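DUF4276 family protein (Pyrococcus horikoshii, PDB 2P62) is of unknown function but belongs to a family of the Toprim-like clan, whose better-known members include topoisomerases and primases. Local coordinates at residues R2-I7 and I58-I63; V89-V94 and G128-P133. One frame throughout, in Å; residues are numbered along the deposited sequence.

Interaction 1: residues R2-I7 and I58-I63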
loop_
_atom_site.group_PDB
_atom_site.type_symbol
_atom_site.label_atom_id
_atom_site.label_comp_id
_atom_site.label_asym_id
_atom_site.label_seq_id
_atom_site.Cartn_x
_atom_site.Cartn_y
_atom_site.Cartn_z
ATOM N N ARG A 2 -16.020 16.417 -21.496
ATOM C CA ARG A 2 -15.276 15.508 -22.373
ATOM C C ARG A 2 -14.674 14.466 -21.446
ATOM O O ARG A 2 -14.105 14.804 -20.404
ATOM C CB ARG A 2 -14.137 16.224 -23.095
ATOM C CG ARG A 2 -14.569 17.106 -24.230
ATOM C CD ARG A 2 -13.996 18.498 -24.081
ATOM N NE ARG A 2 -12.532 18.542 -24.037
ATOM C CZ ARG A 2 -11.735 17.952 -24.917
ATOM N NH1 ARG A 2 -12.252 17.249 -25.907
ATOM N NH2 ARG A 2 -10.423 18.104 -24.847
ATOM N N ILE A 3 -14.798 13.202 -21.820
ATOM C CA ILE A 3 -14.279 12.130 -20.992
ATOM C C ILE A 3 -13.183 11.349 -21.686
ATOM O O ILE A 3 -13.332 10.957 -22.842
ATOM C CB ILE A 3 -15.372 11.117 -20.616
ATOM C CG1 ILE A 3 -16.568 11.815 -19.980
ATOM C CG2 ILE A 3 -14.809 10.113 -19.626
ATOM C CD1 ILE A 3 -17.710 10.876 -19.755
ATOM N N LYS A 4 -12.092 11.125 -20.962
ATOM C CA LYS A 4 -10.959 10.358 -21.455
ATOM C C LYS A 4 -10.686 9.266 -20.425
ATOM O O LYS A 4 -10.669 9.529 -19.221
ATOM C CB LYS A 4 -9.727 11.248 -21.597
ATOM C CG LYS A 4 -9.931 12.448 -22.497
ATOM C CD LYS A 4 -8.613 13.119 -22.795
ATOM C CE LYS A 4 -8.807 14.361 -23.660
ATOM N NZ LYS A 4 -7.479 14.944 -24.007
ATOM N N LEU A 5 -10.485 8.041 -20.903
ATOM C CA LEU A 5 -10.219 6.904 -20.033
ATOM C C LEU A 5 -8.731 6.538 -20.015
ATOM O O LEU A 5 -8.099 6.377 -21.064
ATOM C CB LEU A 5 -11.048 5.697 -20.495
ATOM C CG LEU A 5 -10.925 4.384 -19.712
ATOM C CD1 LEU A 5 -11.345 4.621 -18.259
ATOM C CD2 LEU A 5 -11.806 3.308 -20.353
ATOM N N ILE A 6 -8.181 6.422 -18.810
ATOM C CA ILE A 6 -6.784 6.055 -18.623
ATOM C C ILE A 6 -6.717 4.732 -17.862
ATOM O O ILE A 6 -7.175 4.629 -16.723
ATOM C CB ILE A 6 -6.011 7.132 -17.835
ATOM C CG1 ILE A 6 -6.150 8.489 -18.539
ATOM C CG2 ILE A 6 -4.540 6.721 -17.722
ATOM C CD1 ILE A 6 -5.312 9.618 -17.939
ATOM N N ILE A 7 -6.153 3.719 -18.513
ATOM C CA ILE A 7 -6.033 2.391 -17.926
ATOM C C ILE A 7 -4.586 2.050 -17.599
ATOM O O ILE A 7 -3.732 2.017 -18.483
ATOM C CB ILE A 7 -6.569 1.307 -18.882
ATOM C CG1 ILE A 7 -7.987 1.670 -19.349
ATOM C CG2 ILE A 7 -6.555 -0.051 -18.168
ATOM C CD1 ILE A 7 -8.548 0.750 -20.427
ATOM N N ILE A 58 -12.579 18.886 -19.324
ATOM C CA ILE A 58 -12.024 17.548 -19.492
ATOM C C ILE A 58 -12.065 16.715 -18.216
ATOM O O ILE A 58 -11.598 17.148 -17.163
ATOM C CB ILE A 58 -10.556 17.584 -19.938
ATOM C CG1 ILE A 58 -10.437 18.189 -21.345
ATOM C CG2 ILE A 58 -9.974 16.164 -19.886
ATOM C CD1 ILE A 58 -9.007 18.254 -21.856
ATOM N N ALA A 59 -12.609 15.508 -18.331
ATOM C CA ALA A 59 -12.671 14.576 -17.211
ATOM C C ALA A 59 -11.785 13.375 -17.542
ATOM O O ALA A 59 -11.926 12.767 -18.599
ATOM C CB ALA A 59 -14.106 14.113 -16.982
ATOM N N LEU A 60 -10.856 13.053 -16.648
ATOM C CA LEU A 60 -9.982 11.906 -16.842
ATOM C C LEU A 60 -10.393 10.820 -15.861
ATOM O O LEU A 60 -10.345 11.011 -14.646
ATOM C CB LEU A 60 -8.522 12.284 -16.596
ATOM C CG LEU A 60 -7.970 13.354 -17.536
ATOM C CD1 LEU A 60 -6.599 13.778 -17.067
ATOM C CD2 LEU A 60 -7.934 12.829 -18.961
ATOM N N VAL A 61 -10.820 9.684 -16.401
ATOM C CA VAL A 61 -11.231 8.555 -15.589
ATOM C C VAL A 61 -10.083 7.557 -15.611
ATOM O O VAL A 61 -9.782 6.971 -16.644
ATOM C CB VAL A 61 -12.506 7.905 -16.161
ATOM C CG1 VAL A 61 -12.919 6.719 -15.297
ATOM C CG2 VAL A 61 -13.636 8.941 -16.210
ATOM N N ILE A 62 -9.436 7.380 -14.466
ATOM C CA ILE A 62 -8.301 6.473 -14.348
ATOM C C ILE A 62 -8.696 5.208 -13.594
ATOM O O ILE A 62 -9.263 5.283 -12.504
ATOM C CB ILE A 62 -7.154 7.151 -13.579
ATOM C CG1 ILE A 62 -6.877 8.523 -14.189
ATOM C CG2 ILE A 62 -5.904 6.282 -13.600
ATOM C CD1 ILE A 62 -5.869 9.304 -13.429
ATOM N N ILE A 63 -8.392 4.049 -14.175
ATOM C CA ILE A 63 -8.699 2.772 -13.535
ATOM C C ILE A 63 -7.460 1.892 -13.514
ATOM O O ILE A 63 -6.607 1.997 -14.394
ATOM C CB ILE A 63 -9.815 1.988 -14.281
ATOM C CG1 ILE A 63 -9.378 1.679 -15.710
ATOM C CG2 ILE A 63 -11.094 2.787 -14.308
ATOM C CD1 ILE A 63 -10.392 0.870 -16.487
#
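Strands 2-7 and 58-63 run parallel in exact register, Arg-2 beside Ile-58 through Ile-7 beside Ile-63, their axes 4.6 Å apart at closest approach and crossing at -23°. Five backbone bonds join them, alternating in direction from Ala-59 N to Arg-2 O through to Ile-63 N to Ile-6 O; the straightest, Ile-6 N to Val-61 O, measures 2.7 Å. Arg-2, Lys-4, Ile-6, Ile-58, Leu-60 and Ile-62 share one face of the sheet. There the Arg-2 chain bends at chi2 and chi3, bringing NE to 3.4 Å from Ile-58 CG1, while NH1 makes a salt bridge with Glu-90. Lys-4 lies alongside Leu-60, with its CB 3.6 Å from Leu-60 CD2, and its extended chain carries NZ on to Glu-91, the Met-239 carbonyl and O of the C-terminal Gly-241. Ile-6 CB meets Ile-62 CG1 at 4.0 Å. On the other face the two strands present apolar side chains alone: Ile-3, Leu-5, Ile-7, Ala-59, Val-61 and Ile-63. Ile-3 CG2 touches Val-61 CG2 at 3.8 Å, and Leu-5 CD1 rests against Val-61 O as well as Val-61 CG1. Ile-63 turns CG1 between its backbone N and carbonyl carbon (chi1 61°), which lays CD1 beside Ile-7 CG1, 3.8 Å away. Helix 71-84 covers this face, with Val-78 on Leu-5 and Ile-71 on Ile-7. The two inner strands are thus held by backbone bonds and packed on both faces by branched aliphatic groups, while the buried amine of Lys-4 is satisfied by an acidic side chain and backbone oxygens at the C-terminus.

Interaction 2: residues V89-V94 and G128-P133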
loop_
_atom_site.group_PDB
_atom_site.type_symbol
_atom_site.label_atom_id
_atom_site.label_comp_id
_atom_site.label_asym_id
_atom_site.label_seq_id
_atom_site.Cartn_x
_atom_site.Cartn_y
_atom_site.Cartn_z
ATOM N N VAL A 89 -16.980 9.302 -24.425
ATOM C CA VAL A 89 -15.555 9.008 -24.370
ATOM C C VAL A 89 -14.931 9.237 -25.738
ATOM O O VAL A 89 -15.413 8.723 -26.744
ATOM C CB VAL A 89 -15.303 7.549 -23.914
ATOM C CG1 VAL A 89 -13.842 7.168 -24.130
ATOM C CG2 VAL A 89 -15.653 7.408 -22.449
ATOM N N GLU A 90 -13.857 10.016 -25.765
ATOM C CA GLU A 90 -13.183 10.330 -27.015
ATOM C C GLU A 90 -11.757 9.783 -27.097
ATOM O O GLU A 90 -11.198 9.654 -28.183
ATOM C CB GLU A 90 -13.171 11.845 -27.229
ATOM C CG GLU A 90 -12.249 12.616 -26.314
ATOM C CD GLU A 90 -12.404 14.121 -26.499
ATOM O OE1 GLU A 90 -12.989 14.545 -27.520
ATOM O OE2 GLU A 90 -11.937 14.878 -25.628
ATOM N N GLU A 91 -11.156 9.482 -25.955
ATOM C CA GLU A 91 -9.812 8.937 -25.971
ATOM C C GLU A 91 -9.650 7.905 -24.870
ATOM O O GLU A 91 -10.254 8.002 -23.798
ATOM C CB GLU A 91 -8.743 10.046 -25.821
ATOM C CG GLU A 91 -8.881 11.190 -26.830
ATOM C CD GLU A 91 -7.754 12.216 -26.794
ATOM O OE1 GLU A 91 -7.323 12.620 -25.687
ATOM O OE2 GLU A 91 -7.311 12.638 -27.892
ATOM N N VAL A 92 -8.848 6.896 -25.172
ATOM C CA VAL A 92 -8.552 5.843 -24.227
ATOM C C VAL A 92 -7.049 5.618 -24.265
ATOM O O VAL A 92 -6.461 5.428 -25.334
ATOM C CB VAL A 92 -9.262 4.511 -24.579
ATOM C CG1 VAL A 92 -8.813 3.435 -23.605
ATOM C CG2 VAL A 92 -10.782 4.672 -24.501
ATOM N N TYR A 93 -6.432 5.669 -23.088
ATOM C CA TYR A 93 -4.999 5.455 -22.953
ATOM C C TYR A 93 -4.769 4.121 -22.256
ATOM O O TYR A 93 -5.397 3.829 -21.248
ATOM C CB TYR A 93 -4.360 6.591 -22.135
ATOM C CG TYR A 93 -4.434 7.931 -22.822
ATOM C CD1 TYR A 93 -5.602 8.696 -22.769
ATOM C CD2 TYR A 93 -3.376 8.396 -23.610
ATOM C CE1 TYR A 93 -5.726 9.873 -23.490
ATOM C CE2 TYR A 93 -3.492 9.586 -24.342
ATOM C CZ TYR A 93 -4.673 10.316 -24.282
ATOM O OH TYR A 93 -4.844 11.459 -25.043
ATOM N N VAL A 94 -3.888 3.299 -22.804
ATOM C CA VAL A 94 -3.593 2.015 -22.184
ATOM C C VAL A 94 -2.095 1.994 -21.908
ATOM O O VAL A 94 -1.294 1.935 -22.833
ATOM C CB VAL A 94 -3.997 0.853 -23.111
ATOM C CG1 VAL A 94 -3.749 -0.486 -22.411
ATOM C CG2 VAL A 94 -5.474 0.976 -23.478
ATOM N N GLY A 128 -14.731 6.101 -33.691
ATOM C CA GLY A 128 -14.480 7.507 -33.422
ATOM C C GLY A 128 -13.667 7.761 -32.162
ATOM O O GLY A 128 -13.491 8.906 -31.749
ATOM N N VAL A 129 -13.163 6.697 -31.546
ATOM C CA VAL A 129 -12.376 6.828 -30.316
ATOM C C VAL A 129 -10.879 6.609 -30.548
ATOM O O VAL A 129 -10.476 5.597 -31.124
ATOM C CB VAL A 129 -12.870 5.809 -29.236
ATOM C CG1 VAL A 129 -11.947 5.819 -28.031
ATOM C CG2 VAL A 129 -14.302 6.147 -28.808
ATOM N N LYS A 130 -10.061 7.556 -30.090
ATOM C CA LYS A 130 -8.611 7.440 -30.232
ATOM C C LYS A 130 -8.010 6.598 -29.106
ATOM O O LYS A 130 -8.010 7.004 -27.949
ATOM C CB LYS A 130 -7.952 8.825 -30.238
ATOM C CG LYS A 130 -8.149 9.612 -31.513
ATOM C CD LYS A 130 -7.357 10.903 -31.483
ATOM C CE LYS A 130 -7.686 11.751 -32.696
ATOM N NZ LYS A 130 -9.161 11.929 -32.803
ATOM N N ILE A 131 -7.496 5.423 -29.448
ATOM C CA ILE A 131 -6.891 4.546 -28.456
ATOM C C ILE A 131 -5.367 4.670 -28.509
ATOM O O ILE A 131 -4.739 4.416 -29.541
ATOM C CB ILE A 131 -7.336 3.092 -28.689
ATOM C CG1 ILE A 131 -8.872 3.029 -28.625
ATOM C CG2 ILE A 131 -6.721 2.178 -27.624
ATOM C CD1 ILE A 131 -9.525 1.701 -29.110
ATOM N N TYR A 132 -4.780 5.081 -27.391
ATOM C CA TYR A 132 -3.344 5.265 -27.323
ATOM C C TYR A 132 -2.619 4.208 -26.516
ATOM O O TYR A 132 -2.672 4.195 -25.290
ATOM C CB TYR A 132 -3.005 6.641 -26.740
ATOM C CG TYR A 132 -3.377 7.813 -27.614
ATOM C CD1 TYR A 132 -2.516 8.261 -28.620
ATOM C CD2 TYR A 132 -4.587 8.499 -27.423
ATOM C CE1 TYR A 132 -2.846 9.363 -29.406
ATOM C CE2 TYR A 132 -4.922 9.601 -28.209
ATOM C CZ TYR A 132 -4.046 10.027 -29.193
ATOM O OH TYR A 132 -4.363 11.128 -29.953
ATOM N N PRO A 133 -1.958 3.280 -27.203
ATOM C CA PRO A 133 -1.226 2.250 -26.462
ATOM C C PRO A 133 0.152 2.830 -26.121
ATOM O O PRO A 133 0.858 3.334 -26.993
ATOM C CB PRO A 133 -1.186 1.069 -27.435
ATOM C CG PRO A 133 -1.293 1.712 -28.795
ATOM C CD PRO A 133 -2.203 2.894 -28.605
HETATM O O HOH W 1 -11.431 10.880 -30.620
#
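The rings of Tyr-93 and Tyr-132 run alongside one another, planes within 10° of parallel, but so offset (centroids 4.9 Å apart) that little of one covers the other. Tyr-93 CE2 comes obliquely to Tyr-132 CD2, 3.4 Å away. At the edge of the Tyr-132 ring, near its plane, lie Val-92 O and Glu-91 OE2, the latter 3.9 Å from Tyr-132 CE2; the carboxylate stands nearly upright to that ring, 82° between planes. Both tyrosines hold CG anti to the carbonyl carbon (chi1 -65° in Tyr-93), and this shared setting, with both rings turned nearly perpendicular at chi2, sends them off the strands in the same direction with planes nearly parallel. Tyr-93 OH donates to Glu-91 OE1 at 2.8 Å, from above the carboxylate plane, and Lys-4 is a second partner of that oxygen. Helix 233-239 packs on these rings, Arg-238 touching both. On the other face Val-92 CG2 meets Val-129 CG1 at 3.9 Å, and Leu-75 and Val-82 of helix 71-84 lean on these valines. Underneath, the parallel strands are tied by four backbone bonds, from Lys-130 N to Glu-90 O up to Val-94 N to Tyr-132 O. A water extends this seam, donating to Glu-90 O (2.7 Å) and Gly-128 O. Replacing Tyr-93 with alanine would probably open a gap beside Tyr-132 under helix 233-239 and leave Glu-91 OE1 without its hydroxyl donor. The two faces differ in chemistry: aliphatic side chains on one, and on the other an aromatic pair in which the Tyr-93 hydroxyl helps orient the Glu-91 carboxylate.

Interactions 1 and 2 sit on the same mixed sheet, their centres about 10 Å apart, and follow in series along the chain. Strands 2-7 and 89-97 are neighbours, so the four strands run 58-63, 2-7, 89-97, 129-136, all parallel, forming the middle of the sheet; antiparallel strands flank them on both sides. The two contacts join directly where Leu-5 O probably accepts a hydrogen bond from Tyr-93 N (2.7 Å). Helix 71-84, which links 58-63 to 89-97 by a right-handed beta-alpha-beta crossover that passes over strand 2-7, packs against one face, and the C-terminal helix 233-239 against the other, an α/β sandwich consistent with the Toprim-like assignment.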